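Local coordinates for protein cysteine desulfurase (Thermococcus onnurineus, PDB 5B89) that probably catalyses the pyridoxal-phosphate-dependent removal of sulfur from L-cysteine, giving L-alanine and a persulfide on a sulfur carrier, at residues Val101-Thr106 with Leu110-Leu115. Sequence-based numbering, arbitrary orientation.
Sequences VFTKNT and LNLVAL. With PLP (pyridoxal-5'-phosphate), chain G.
Thr106 and Leu110 make the first turn of helix 106-117, where edge strand 100-103 of the seven-stranded sheet of this fold-type I PLP enzyme gives way to the helix whose N-terminus faces the cofactor phosphate. The backbone contributes one hydrogen bond across the contact, from Leu110 N to Thr106 O (2.9 Å, N-H...O angle 159°). Asn105 occupies the N-cap: its OD1 accepts from the amide of Glu108, while ND2 reaches Ala286 O and Thr288 O of the second subunit, so the amide group ties the helix start to the dimer interface.

Two apolar contacts join the segments. Thr106 and Leu110 run alongside one another in a common direction, with CG2 of Thr106 3.7 Å from CD1 of Leu110. Farther along, the Thr103 and Leu112 side chains pass in opposing senses, and Thr103 CG2 meets Leu112 CD1 at 3.9 Å; the threonine hydroxyl is hydrogen-bonded to Ser109 OG.

Toward the cofactor, Thr106 N and Asn105 CB each lie 3.4 Å from O3P of PLP, at a helix end whose dipole would be expected to favour the phosphate's negative charge. Thr106 OG1 pairs with Ser233 OG, which is also hydrogen-bonded to PLP. Chi1 of -65° sets Thr106 OG1 beside the backbone N and leaves CG2 anti to that nitrogen, where the methyl also approaches the pyridine ring, 3.9 Å from PLP C6.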
# COMPACT_ATOMS: atom_id res chain seq x y z
N VAL B 101 4.59 10.37 -6.14
CA VAL B 101 3.65 9.94 -5.08
C VAL B 101 3.85 8.44 -4.90
O VAL B 101 3.86 7.66 -5.86
CB VAL B 101 2.23 10.24 -5.47
CG1 VAL B 101 1.13 9.71 -4.53
CG2 VAL B 101 2.00 11.78 -5.66
N PHE B 102 3.93 7.97 -3.65
CA PHE B 102 3.96 6.56 -3.38
C PHE B 102 2.57 6.02 -3.18
O PHE B 102 1.72 6.56 -2.48
CB PHE B 102 4.85 6.26 -2.17
CG PHE B 102 6.31 6.50 -2.41
CD1 PHE B 102 6.96 5.72 -3.35
CD2 PHE B 102 7.06 7.44 -1.71
CE1 PHE B 102 8.31 5.90 -3.61
CE2 PHE B 102 8.41 7.58 -1.95
CZ PHE B 102 9.06 6.80 -2.84
N THR B 103 2.36 4.86 -3.79
CA THR B 103 1.14 4.09 -3.76
C THR B 103 1.46 2.64 -3.39
O THR B 103 2.55 2.35 -3.06
CB THR B 103 0.46 4.08 -5.15
OG1 THR B 103 1.31 3.42 -6.07
CG2 THR B 103 0.26 5.49 -5.62
N LYS B 104 0.49 1.75 -3.49
CA LYS B 104 0.78 0.35 -3.17
C LYS B 104 1.26 -0.48 -4.34
O LYS B 104 1.90 -1.44 -4.18
CB LYS B 104 -0.39 -0.37 -2.45
CG LYS B 104 -1.37 -1.04 -3.33
CD LYS B 104 -2.28 -1.98 -2.54
CE LYS B 104 -3.23 -1.10 -1.77
NZ LYS B 104 -3.99 -0.16 -2.68
N ASN B 105 0.92 -0.04 -5.53
CA ASN B 105 1.25 -0.73 -6.77
C ASN B 105 0.80 0.09 -7.98
O ASN B 105 0.20 1.09 -7.83
CB ASN B 105 0.62 -2.14 -6.82
CG ASN B 105 -0.90 -2.14 -6.63
OD1 ASN B 105 -1.57 -1.25 -6.98
ND2 ASN B 105 -1.38 -3.18 -6.02
N THR B 106 1.11 -0.41 -9.16
CA THR B 106 0.71 0.29 -10.42
C THR B 106 -0.75 0.43 -10.50
O THR B 106 -1.30 1.43 -10.93
CB THR B 106 1.25 -0.43 -11.64
OG1 THR B 106 2.68 -0.40 -11.68
CG2 THR B 106 0.73 0.11 -12.90
N LEU B 110 -2.87 3.83 -11.27
CA LEU B 110 -3.73 4.12 -12.44
C LEU B 110 -5.16 4.40 -12.04
O LEU B 110 -5.78 5.31 -12.58
CB LEU B 110 -3.69 2.94 -13.42
CG LEU B 110 -2.34 2.71 -14.09
CD1 LEU B 110 -2.25 1.35 -14.78
CD2 LEU B 110 -1.92 3.82 -15.07
N ASN B 111 -5.65 3.73 -11.02
CA ASN B 111 -6.99 4.05 -10.49
C ASN B 111 -6.98 5.48 -9.96
O ASN B 111 -7.96 6.19 -10.14
CB ASN B 111 -7.39 3.11 -9.36
CG ASN B 111 -8.05 1.85 -9.89
OD1 ASN B 111 -9.30 1.75 -10.01
ND2 ASN B 111 -7.25 0.83 -10.19
N LEU B 112 -5.92 5.90 -9.25
CA LEU B 112 -5.85 7.28 -8.73
C LEU B 112 -5.89 8.28 -9.85
O LEU B 112 -6.50 9.36 -9.67
CB LEU B 112 -4.63 7.49 -7.84
CG LEU B 112 -4.61 6.70 -6.55
CD1 LEU B 112 -3.28 7.04 -5.89
CD2 LEU B 112 -5.81 6.99 -5.68
N VAL B 113 -5.25 8.01 -10.96
CA VAL B 113 -5.32 8.93 -12.10
C VAL B 113 -6.76 9.08 -12.54
O VAL B 113 -7.21 10.25 -12.74
CB VAL B 113 -4.41 8.53 -13.27
CG1 VAL B 113 -4.55 9.47 -14.51
CG2 VAL B 113 -2.96 8.43 -12.84
N ALA B 114 -7.43 7.97 -12.77
CA ALA B 114 -8.81 8.05 -13.29
C ALA B 114 -9.68 8.74 -12.22
O ALA B 114 -10.56 9.62 -12.63
CB ALA B 114 -9.34 6.65 -13.58
N LEU B 115 -9.55 8.45 -10.92
CA LEU B 115 -10.42 9.05 -9.93
C LEU B 115 -10.06 10.51 -9.84
O LEU B 115 -11.04 11.31 -9.77
CB LEU B 115 -10.17 8.39 -8.59
CG LEU B 115 -10.72 6.93 -8.49
CD1 LEU B 115 -10.20 6.25 -7.22
CD2 LEU B 115 -12.24 6.89 -8.47
N1 PLP G . 0.33 -3.15 -15.99
C2 PLP G . 1.25 -3.98 -16.56
C2A PLP G . 1.71 -3.78 -17.98
C3 PLP G . 1.71 -5.04 -15.76
O3 PLP G . 2.63 -5.89 -16.27
C4 PLP G . 1.28 -5.16 -14.41
C4A PLP G . 1.79 -6.41 -13.59
C5 PLP G . 0.38 -4.19 -13.90
C6 PLP G . -0.11 -3.19 -14.70
C5A PLP G . -0.12 -4.35 -12.47
O4P PLP G . 1.00 -4.14 -11.55
P PLP G . 0.60 -4.36 -10.07
O1P PLP G . 1.86 -4.19 -9.36
O2P PLP G . 0.09 -5.80 -10.00
O3P PLP G . -0.45 -3.43 -9.73